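Local coordinates for protein 2-hydroxyhepta-2,4-diene-1,7-dioate isomerase (Mycobacterium marinum, PDB 3QDF) that probably acts as a zinc-binding isomerase or hydrolase of the fumarylacetoacetate hydrolase family, at residues Ser50-Leu53 with Ala54-Arg57; Arg193-Asn197 with Gly198-Gln202; Glu218-Ser221 with Ala222-Leu226. All coordinates share one frame; numbering follows the deposited sequence.

Contact 1: Ser50-Leu53 with Ala54-Arg57; sequences SWPL and ADVR
The indole of Trp-51 meets Val-56 at its base, near the point where the ring joins the side chain. Methyl CG1 of Val-56 comes in obliquely, 3.7 Å from Trp-51 CB. The nearest ring atom is Trp-51 CG, 3.9 Å from the same methyl. The two side chains cross at about a right angle. The other flat group is the carboxylate of Asp-55. Its OD2 lies beside the ring of Pro-52, 3.7 Å from Pro-52 CD. CG of Asp-55 is anti to its own carbonyl carbon (chi1 -74°), which turns the carboxylate back toward the proline. CB of Asp-55 sits close to the acceptor oxygen Pro-52 O, at 3.3 Å.

These contacts close a short 3-10 turn. It follows strand 45-52 and leads into strand 57-59 of the Rv2993c-like N-terminal region. Two successive bonds of the i to i+3 kind hold it. Asp-55 N donates to Pro-52 O at 3.0 Å, and Val-56 N donates to Leu-53 O, also at 3.0 Å. The second bond is the straighter, with 166° at the hydrogen. In both, the donor stands above the carbonyl plane.

Val-56 uses its two methyls on different partners. While CG1 faces Trp-51, CG2 lies 3.4 Å from Leu-53 O and 4.0 Å from Leu-53 CD1. Leu-53 is buried and also touches Met-31. Trp-51 and Val-56 both rest on Ile-10 and Ser-12 of strand 6-12. The backbone of Trp-51 bonds to Ala-33 in strand 32-38, and that of Arg-57 bonds to Ala-11 in strand 6-12.

Contact 2: Arg193-Asn197 with Gly198-Gln202; sequences RTEVN and GAVKQ
Thr-194 to Val-196 pair antiparallel with Ala-199 to Gln-202 across a type I' turn, and a classic beta bulge sets Lys-201 and Gln-202 both opposite Thr-194. At the bulge Thr-194 O takes two donors. Lys-201 N binds it at 2.8 Å and almost straight (175°), while Gln-202 N makes a weak bond at 3.4 Å. Next to the turn, Val-196 and Ala-199 exchange two backbone bonds. Asn-197 and Gly-198 form the turn with positive phi angles.

The side chains of Thr-194 and Gln-202 lie side by side and point the same way. Thr-194 OG1 (chi1 -54°) and Gln-202 CG are each anti to their own carbonyl carbon. Thr-194 OG1 donates to Gln-202 OE1 at 2.7 Å. The same OE1 accepts Gly-122 N, and Gln-202 NE2 donates to Thr-236 OG1. Phe-120 packs on both residues.

Glu-195 and Val-200 share the other face. Glu-195 CG lies 3.8 Å from Val-200 CG2, and Glu-195 OE1 reaches 3.5 Å from Gly-198 CA. Arg-193 NE forms a salt bridge with Glu-195 OE2 at 3.1 Å. The oxygen lies in the guanidinium plane and uses its anti lone pair. At the turn, Asn-197 OD1 accepts Thr-248 N, which ties the hairpin end to strand 248-253.

Gln-202 OE1, buried and held by two donors, links the hairpin to the backbone of Gly-122, between the zinc ligands Glu-121 and Glu-123. On the other face, the bridge to Glu-195 probably steadies Arg-193 beside the zinc ligand Glu-191.

Contact 3: Glu218-Ser221 with Ala222-Leu226; sequences EWIS and AVMTL. With EDO (1,2-ethanediol), chain F.
The last turn of helix 213-223 and the segment that leaves it meet here, with Ile-220 and Leu-226 in contact on the inner side. Ile-220 O is the main acceptor. It takes Val-223 N at 2.9 Å and Met-224 N at 2.9 Å. The Met-224 bond is the straighter, at 165°, while Val-223 N stands above the carbonyl plane. Ala-222 N reaches Glu-218 O at 3.2 Å and makes a weak bond to Trp-219 O.

CG2 of Ile-220 touches both apolar partners. Leu-226 CD2 and Met-224 CG each lie 3.9 Å from it. The other methyl of Leu-226, CD1, rests on Ser-221 CB at 3.9 Å. Ile-232 lies against both Ile-220 and Leu-226, and Val-68 against Ile-220 and Met-224. Ser-221 OG turns to Val-217 O and Val-135 N.

A 1,2-ethanediol, probably from the crystallisation liquor, sits at the end of the helix. Its O2 donates to Val-223 O at 2.9 Å, and its O1 lies 3.1 Å from Ser-221 O. It also bonds to Asp-134.

In this chain the segment after the helix brings Leu-226 back against Ile-220 and Ser-221. The carbonyl of Ile-220, shared by i+3 and i+4 donors, is typical of a helix C-terminal end.

The three contacts are local, and none touches another. Contact 1 lies at the surface of the N-terminal family region, its centre about 37 Å from that of contact 3, on the opposite side of the chain's centre. Contacts 2 and 3 are partly buried and both belong to the C-terminal FAA hydrolase region, in consecutive elements of the chain. Contact 1 joins two strands through a 3-10 turn, contact 2 pairs the strands of one hairpin, and contact 3 ends a helix. Contacts 1 and 3 combine backbone turns with apolar packing. Contact 2 adds a salt bridge and a buried polar pair, in keeping with its place beside the zinc ligands.

Contact 1: Ser50-Leu53 with Ala54-Arg57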
ATOM      1  N   SER A  50      19.645   1.929 -16.426  1.00 35.11           N
ATOM      2  CA  SER A  50      18.224   1.586 -16.476  1.00 35.39           C
ATOM      3  C   SER A  50      18.007   0.224 -17.150  1.00 36.47           C
ATOM      4  O   SER A  50      18.859  -0.235 -17.904  1.00 38.57           O
ATOM      5  CB  SER A  50      17.429   2.687 -17.188  1.00 34.99           C
ATOM      6  OG  SER A  50      17.751   2.743 -18.562  1.00 36.27           O
ATOM      7  N   TRP A  51      16.864  -0.399 -16.877  1.00 36.26           N
ATOM      8  CA  TRP A  51      16.492  -1.695 -17.455  1.00 37.21           C
ATOM      9  C   TRP A  51      15.032  -1.656 -17.834  1.00 36.72           C
ATOM     10  O   TRP A  51      14.257  -0.955 -17.175  1.00 35.60           O
ATOM     11  CB  TRP A  51      16.658  -2.825 -16.427  1.00 36.93           C
ATOM     12  CG  TRP A  51      18.043  -3.028 -15.975  1.00 37.82           C
ATOM     13  CD1 TRP A  51      18.987  -3.828 -16.557  1.00 40.67           C
ATOM     14  CD2 TRP A  51      18.671  -2.417 -14.845  1.00 37.68           C
ATOM     15  NE1 TRP A  51      20.171  -3.749 -15.858  1.00 40.43           N
ATOM     16  CE2 TRP A  51      20.003  -2.893 -14.799  1.00 39.00           C
ATOM     17  CE3 TRP A  51      18.244  -1.502 -13.872  1.00 36.63           C
ATOM     18  CZ2 TRP A  51      20.910  -2.489 -13.813  1.00 39.15           C
ATOM     19  CZ3 TRP A  51      19.142  -1.100 -12.892  1.00 36.36           C
ATOM     20  CH2 TRP A  51      20.459  -1.593 -12.869  1.00 37.26           C
ATOM     21  N   PRO A  52      14.640  -2.423 -18.883  1.00 37.54           N
ATOM     22  CA  PRO A  52      13.211  -2.653 -19.034  1.00 36.81           C
ATOM     23  C   PRO A  52      12.706  -3.305 -17.747  1.00 35.42           C
ATOM     24  O   PRO A  52      13.420  -4.107 -17.132  1.00 35.55           O
ATOM     25  CB  PRO A  52      13.125  -3.628 -20.216  1.00 38.11           C
ATOM     26  CG  PRO A  52      14.376  -3.362 -21.011  1.00 39.42           C
ATOM     27  CD  PRO A  52      15.422  -3.065 -19.962  1.00 39.10           C
ATOM     28  N   LEU A  53      11.512  -2.926 -17.320  1.00 34.07           N
ATOM     29  CA  LEU A  53      10.981  -3.443 -16.069  1.00 33.18           C
ATOM     30  C   LEU A  53      10.847  -4.975 -16.087  1.00 33.87           C
ATOM     31  O   LEU A  53      11.059  -5.619 -15.068  1.00 33.21           O
ATOM     32  CB  LEU A  53       9.648  -2.772 -15.717  1.00 32.21           C
ATOM     33  CG  LEU A  53       9.034  -3.128 -14.357  1.00 30.31           C
ATOM     34  CD1 LEU A  53       9.902  -2.599 -13.203  1.00 26.74           C
ATOM     35  CD2 LEU A  53       7.619  -2.584 -14.264  1.00 30.50           C
ATOM     36  N   ALA A  54      10.519  -5.539 -17.251  1.00 35.76           N
ATOM     37  CA  ALA A  54      10.402  -6.989 -17.439  1.00 37.19           C
ATOM     38  C   ALA A  54      11.684  -7.728 -17.054  1.00 38.16           C
ATOM     39  O   ALA A  54      11.643  -8.917 -16.730  1.00 38.74           O
ATOM     40  CB  ALA A  54      10.022  -7.306 -18.896  1.00 38.66           C
ATOM     41  N   ASP A  55      12.812  -7.018 -17.087  1.00 38.63           N
ATOM     42  CA  ASP A  55      14.121  -7.608 -16.831  1.00 39.73           C
ATOM     43  C   ASP A  55      14.516  -7.610 -15.366  1.00 39.04           C
ATOM     44  O   ASP A  55      15.552  -8.177 -15.009  1.00 40.21           O
ATOM     45  CB  ASP A  55      15.202  -6.836 -17.588  1.00 40.81           C
ATOM     46  CG  ASP A  55      15.204  -7.114 -19.080  1.00 43.38           C
ATOM     47  OD1 ASP A  55      14.242  -7.705 -19.609  1.00 43.94           O
ATOM     48  OD2 ASP A  55      16.190  -6.706 -19.729  1.00 45.87           O
ATOM     49  N   VAL A  56      13.735  -6.941 -14.517  1.00 37.45           N
ATOM     50  CA  VAL A  56      14.089  -6.827 -13.101  1.00 36.31           C
ATOM     51  C   VAL A  56      12.940  -7.292 -12.197  1.00 35.22           C
ATOM     52  O   VAL A  56      11.809  -7.431 -12.662  1.00 35.42           O
ATOM     53  CB  VAL A  56      14.544  -5.372 -12.729  1.00 35.17           C
ATOM     54  CG1 VAL A  56      15.822  -4.987 -13.490  1.00 37.26           C
ATOM     55  CG2 VAL A  56      13.433  -4.364 -13.001  1.00 34.22           C
ATOM     56  N   ARG A  57      13.236  -7.545 -10.921  1.00 34.34           N
ATOM     57  CA  ARG A  57      12.186  -7.898  -9.961  0.50 33.47           C
ATOM     58  C   ARG A  57      11.683  -6.643  -9.257  1.00 31.68           C
ATOM     59  O   ARG A  57      12.439  -5.937  -8.603  1.00 30.78           O
ATOM     60  CB  ARG A  57      12.670  -8.942  -8.942  0.50 33.87           C
ATOM     61  CG  ARG A  57      11.541  -9.840  -8.405  0.50 35.31           C
ATOM     62  CD  ARG A  57      12.049 -11.049  -7.610  0.50 36.54           C
ATOM     63  NE  ARG A  57      12.578 -10.660  -6.309  0.50 36.39           N
ATOM     64  CZ  ARG A  57      13.852 -10.776  -5.959  0.50 37.15           C
ATOM     65  NH1 ARG A  57      14.726 -11.292  -6.808  0.50 38.72           N
ATOM     66  NH2 ARG A  57      14.246 -10.390  -4.754  0.50 36.36           N
TER

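Contact 2: Arg193-Asn197 with Gly198-Gln202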
ATOM      1  N   ARG A 193     -10.662  -0.235  -7.206  1.00 26.19           N
ATOM      2  CA  ARG A 193     -11.361  -1.432  -7.634  1.00 27.31           C
ATOM      3  C   ARG A 193     -10.557  -2.636  -7.190  1.00 26.22           C
ATOM      4  O   ARG A 193      -9.365  -2.730  -7.486  1.00 26.08           O
ATOM      5  CB  ARG A 193     -11.509  -1.416  -9.161  1.00 27.82           C
ATOM      6  CG  ARG A 193     -12.430  -2.489  -9.764  1.00 30.38           C
ATOM      7  CD  ARG A 193     -12.537  -2.271 -11.288  1.00 32.10           C
ATOM      8  NE  ARG A 193     -11.378  -2.798 -12.021  1.00 33.94           N
ATOM      9  CZ  ARG A 193     -10.452  -2.070 -12.650  1.00 32.71           C
ATOM     10  NH1 ARG A 193     -10.499  -0.740 -12.669  1.00 32.74           N
ATOM     11  NH2 ARG A 193      -9.460  -2.686 -13.274  1.00 34.28           N
ATOM     12  N   THR A 194     -11.212  -3.557  -6.496  1.00 26.37           N
ATOM     13  CA  THR A 194     -10.596  -4.822  -6.087  1.00 25.77           C
ATOM     14  C   THR A 194     -11.227  -6.022  -6.792  1.00 27.65           C
ATOM     15  O   THR A 194     -12.458  -6.159  -6.861  1.00 28.70           O
ATOM     16  CB  THR A 194     -10.688  -5.050  -4.558  1.00 25.00           C
ATOM     17  OG1 THR A 194     -10.146  -3.915  -3.869  1.00 21.63           O
ATOM     18  CG2 THR A 194      -9.927  -6.315  -4.165  1.00 22.16           C
ATOM     19  N   GLU A 195     -10.372  -6.901  -7.301  1.00 28.39           N
ATOM     20  CA  GLU A 195     -10.822  -8.121  -7.950  1.00 30.67           C
ATOM     21  C   GLU A 195     -10.226  -9.345  -7.292  1.00 30.34           C
ATOM     22  O   GLU A 195      -9.079  -9.334  -6.854  1.00 29.52           O
ATOM     23  CB  GLU A 195     -10.457  -8.118  -9.434  1.00 31.37           C
ATOM     24  CG  GLU A 195     -11.153  -7.026 -10.212  1.00 35.80           C
ATOM     25  CD  GLU A 195     -10.646  -6.898 -11.639  1.00 39.63           C
ATOM     26  OE1 GLU A 195     -10.044  -7.875 -12.166  1.00 40.57           O
ATOM     27  OE2 GLU A 195     -10.861  -5.815 -12.227  1.00 40.45           O
ATOM     28  N   VAL A 196     -11.024 -10.398  -7.224  1.00 31.46           N
ATOM     29  CA  VAL A 196     -10.558 -11.700  -6.771  1.00 31.94           C
ATOM     30  C   VAL A 196     -10.870 -12.649  -7.929  1.00 33.65           C
ATOM     31  O   VAL A 196     -12.041 -12.858  -8.268  1.00 34.72           O
ATOM     32  CB  VAL A 196     -11.252 -12.126  -5.442  1.00 32.09           C
ATOM     33  CG1 VAL A 196     -10.812 -13.526  -5.009  1.00 32.15           C
ATOM     34  CG2 VAL A 196     -10.942 -11.109  -4.340  1.00 29.61           C
ATOM     35  N   ASN A 197      -9.818 -13.161  -8.567  1.00 33.90           N
ATOM     36  CA  ASN A 197      -9.941 -14.007  -9.770  1.00 36.05           C
ATOM     37  C   ASN A 197     -10.719 -13.315 -10.864  1.00 36.46           C
ATOM     38  O   ASN A 197     -11.588 -13.914 -11.479  1.00 38.18           O
ATOM     39  CB  ASN A 197     -10.573 -15.371  -9.437  1.00 36.40           C
ATOM     40  CG  ASN A 197      -9.943 -16.007  -8.221  1.00 37.38           C
ATOM     41  OD1 ASN A 197      -8.735 -15.889  -8.000  1.00 35.52           O
ATOM     42  ND2 ASN A 197     -10.752 -16.685  -7.419  1.00 39.39           N
ATOM     43  N   GLY A 198     -10.432 -12.033 -11.065  1.00 36.12           N
ATOM     44  CA  GLY A 198     -11.071 -11.256 -12.130  1.00 36.42           C
ATOM     45  C   GLY A 198     -12.497 -10.800 -11.851  1.00 36.33           C
ATOM     46  O   GLY A 198     -13.104 -10.135 -12.692  1.00 38.07           O
ATOM     47  N   ALA A 199     -13.043 -11.138 -10.688  1.00 34.97           N
ATOM     48  CA  ALA A 199     -14.410 -10.720 -10.340  1.00 34.82           C
ATOM     49  C   ALA A 199     -14.338  -9.530  -9.398  1.00 32.97           C
ATOM     50  O   ALA A 199     -13.630  -9.588  -8.385  1.00 31.27           O
ATOM     51  CB  ALA A 199     -15.224 -11.889  -9.722  1.00 34.65           C
ATOM     52  N   VAL A 200     -15.045  -8.451  -9.750  1.00 32.48           N
ATOM     53  CA  VAL A 200     -15.015  -7.195  -8.987  1.00 31.13           C
ATOM     54  C   VAL A 200     -15.776  -7.318  -7.658  1.00 31.19           C
ATOM     55  O   VAL A 200     -16.963  -7.709  -7.634  1.00 32.31           O
ATOM     56  CB  VAL A 200     -15.562  -6.001  -9.814  1.00 31.73           C
ATOM     57  CG1 VAL A 200     -15.693  -4.752  -8.938  1.00 30.32           C
ATOM     58  CG2 VAL A 200     -14.659  -5.722 -11.040  1.00 30.87           C
ATOM     59  N   LYS A 201     -15.084  -6.983  -6.567  1.00 29.45           N
ATOM     60  CA  LYS A 201     -15.612  -7.095  -5.201  1.00 29.38           C
ATOM     61  C   LYS A 201     -15.776  -5.744  -4.531  1.00 28.56           C
ATOM     62  O   LYS A 201     -16.741  -5.531  -3.807  1.00 28.90           O
ATOM     63  CB  LYS A 201     -14.711  -7.985  -4.330  1.00 28.62           C
ATOM     64  CG  LYS A 201     -14.519  -9.409  -4.852  1.00 29.63           C
ATOM     65  CD  LYS A 201     -15.824 -10.183  -4.918  1.00 31.72           C
ATOM     66  CE  LYS A 201     -15.616 -11.539  -5.560  1.00 33.54           C
ATOM     67  NZ  LYS A 201     -16.934 -12.181  -5.808  1.00 36.66           N
ATOM     68  N   GLN A 202     -14.806  -4.855  -4.747  1.00 26.81           N
ATOM     69  CA  GLN A 202     -14.880  -3.486  -4.270  1.00 26.41           C
ATOM     70  C   GLN A 202     -14.827  -2.590  -5.480  1.00 26.79           C
ATOM     71  O   GLN A 202     -14.072  -2.849  -6.430  1.00 26.94           O
ATOM     72  CB  GLN A 202     -13.701  -3.143  -3.346  1.00 24.85           C
ATOM     73  CG  GLN A 202     -13.601  -4.060  -2.146  1.00 24.77           C
ATOM     74  CD  GLN A 202     -12.540  -3.610  -1.168  1.00 23.12           C
ATOM     75  OE1 GLN A 202     -11.335  -3.750  -1.420  1.00 21.02           O
ATOM     76  NE2 GLN A 202     -12.980  -3.088  -0.031  1.00 22.00           N
TER

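Contact 3: Glu218-Ser221 with Ala222-Leu226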
ATOM      1  N   GLU A 218      -3.092  14.509   9.846  1.00 19.86           N
ATOM      2  CA  GLU A 218      -3.216  15.370  11.007  1.00 20.55           C
ATOM      3  C   GLU A 218      -3.466  14.540  12.264  1.00 20.59           C
ATOM      4  O   GLU A 218      -2.785  14.740  13.284  1.00 20.70           O
ATOM      5  CB  GLU A 218      -4.343  16.387  10.824  1.00 21.48           C
ATOM      6  CG  GLU A 218      -4.524  17.297  12.029  1.00 24.21           C
ATOM      7  CD  GLU A 218      -5.593  18.335  11.782  1.00 27.24           C
ATOM      8  OE1 GLU A 218      -6.733  18.092  12.176  1.00 29.69           O
ATOM      9  OE2 GLU A 218      -5.313  19.375  11.164  1.00 28.20           O
ATOM     10  N   TRP A 219      -4.447  13.629  12.191  1.00 19.72           N
ATOM     11  CA  TRP A 219      -4.796  12.789  13.328  1.00 19.79           C
ATOM     12  C   TRP A 219      -3.622  11.921  13.799  1.00 18.97           C
ATOM     13  O   TRP A 219      -3.228  11.971  14.972  1.00 19.40           O
ATOM     14  CB  TRP A 219      -6.006  11.912  13.004  1.00 19.60           C
ATOM     15  CG  TRP A 219      -6.445  11.075  14.142  1.00 19.95           C
ATOM     16  CD1 TRP A 219      -6.089   9.768  14.393  1.00 18.78           C
ATOM     17  CD2 TRP A 219      -7.335  11.467  15.196  1.00 20.33           C
ATOM     18  NE1 TRP A 219      -6.720   9.334  15.543  1.00 22.33           N
ATOM     19  CE2 TRP A 219      -7.480  10.360  16.054  1.00 20.61           C
ATOM     20  CE3 TRP A 219      -8.037  12.659  15.493  1.00 22.94           C
ATOM     21  CZ2 TRP A 219      -8.297  10.399  17.196  1.00 23.69           C
ATOM     22  CZ3 TRP A 219      -8.841  12.703  16.636  1.00 24.01           C
ATOM     23  CH2 TRP A 219      -8.975  11.575  17.466  1.00 24.28           C
ATOM     24  N   ILE A 220      -3.055  11.146  12.885  1.00 17.79           N
ATOM     25  CA  ILE A 220      -1.948  10.244  13.244  1.00 17.88           C
ATOM     26  C   ILE A 220      -0.686  10.999  13.759  1.00 18.20           C
ATOM     27  O   ILE A 220      -0.051  10.566  14.735  1.00 17.99           O
ATOM     28  CB  ILE A 220      -1.583   9.305  12.062  1.00 16.59           C
ATOM     29  CG1 ILE A 220      -2.780   8.397  11.711  1.00 15.74           C
ATOM     30  CG2 ILE A 220      -0.278   8.510  12.358  1.00 15.78           C
ATOM     31  CD1 ILE A 220      -2.619   7.605  10.371  1.00 13.17           C
ATOM     32  N   SER A 221      -0.326  12.110  13.105  1.00 17.95           N
ATOM     33  CA  SER A 221       0.913  12.817  13.459  1.00 17.75           C
ATOM     34  C   SER A 221       0.769  13.604  14.779  1.00 18.53           C
ATOM     35  O   SER A 221       1.777  14.030  15.381  1.00 18.23           O
ATOM     36  CB  SER A 221       1.375  13.725  12.321  1.00 18.26           C
ATOM     37  OG  SER A 221       0.558  14.884  12.253  1.00 18.36           O
ATOM     38  N   ALA A 222      -0.474  13.788  15.232  1.00 18.25           N
ATOM     39  CA  ALA A 222      -0.731  14.310  16.576  1.00 19.08           C
ATOM     40  C   ALA A 222      -0.489  13.239  17.659  1.00 19.30           C
ATOM     41  O   ALA A 222      -0.336  13.572  18.836  1.00 20.06           O
ATOM     42  CB  ALA A 222      -2.169  14.879  16.697  1.00 20.09           C
ATOM     43  N   VAL A 223      -0.498  11.971  17.256  1.00 17.57           N
ATOM     44  CA  VAL A 223      -0.254  10.843  18.153  1.00 17.36           C
ATOM     45  C   VAL A 223       1.249  10.481  18.133  1.00 16.92           C
ATOM     46  O   VAL A 223       1.919  10.455  19.168  1.00 17.32           O
ATOM     47  CB  VAL A 223      -1.094   9.607  17.734  1.00 16.02           C
ATOM     48  CG1 VAL A 223      -0.772   8.400  18.623  1.00 16.83           C
ATOM     49  CG2 VAL A 223      -2.614   9.933  17.805  1.00 17.06           C
ATOM     50  N   MET A 224       1.780  10.255  16.937  1.00 15.74           N
ATOM     51  CA  MET A 224       3.105   9.703  16.823  1.00 16.17           C
ATOM     52  C   MET A 224       3.908  10.339  15.688  1.00 16.16           C
ATOM     53  O   MET A 224       3.348  10.684  14.627  1.00 15.84           O
ATOM     54  CB  MET A 224       2.989   8.191  16.588  1.00 15.41           C
ATOM     55  CG  MET A 224       2.183   7.821  15.324  1.00 16.83           C
ATOM     56  SD  MET A 224       2.001   6.032  15.108  1.00 16.95           S
ATOM     57  CE  MET A 224       0.744   5.675  16.351  1.00 15.15           C
ATOM     58  N   THR A 225       5.214  10.470  15.906  1.00 16.40           N
ATOM     59  CA  THR A 225       6.117  10.885  14.851  1.00 17.85           C
ATOM     60  C   THR A 225       6.032   9.934  13.665  1.00 17.98           C
ATOM     61  O   THR A 225       6.037   8.688  13.817  1.00 17.84           O
ATOM     62  CB  THR A 225       7.587  10.981  15.364  1.00 18.48           C
ATOM     63  OG1 THR A 225       7.683  12.059  16.291  1.00 18.35           O
ATOM     64  CG2 THR A 225       8.567  11.219  14.230  1.00 18.29           C
ATOM     65  N   LEU A 226       5.965  10.531  12.476  1.00 17.90           N
ATOM     66  CA  LEU A 226       5.932   9.790  11.238  1.00 17.71           C
ATOM     67  C   LEU A 226       7.274   9.970  10.566  1.00 18.07           C
ATOM     68  O   LEU A 226       7.808  11.068  10.537  1.00 18.35           O
ATOM     69  CB  LEU A 226       4.807  10.301  10.338  1.00 17.34           C
ATOM     70  CG  LEU A 226       3.406   9.885  10.790  1.00 18.26           C
ATOM     71  CD1 LEU A 226       2.427  10.712  10.006  1.00 17.33           C
ATOM     72  CD2 LEU A 226       3.173   8.340  10.563  1.00 19.32           C
TER
HETATM   73  C1  EDO F 270       3.798  14.621  19.114  1.00 44.04           C
HETATM   74  O1  EDO F 270       2.653  14.822  18.293  1.00 46.64           O
HETATM   75  C2  EDO F 270       4.055  13.132  19.055  1.00 42.28           C
HETATM   76  O2  EDO F 270       3.551  12.544  20.260  1.00 41.58           O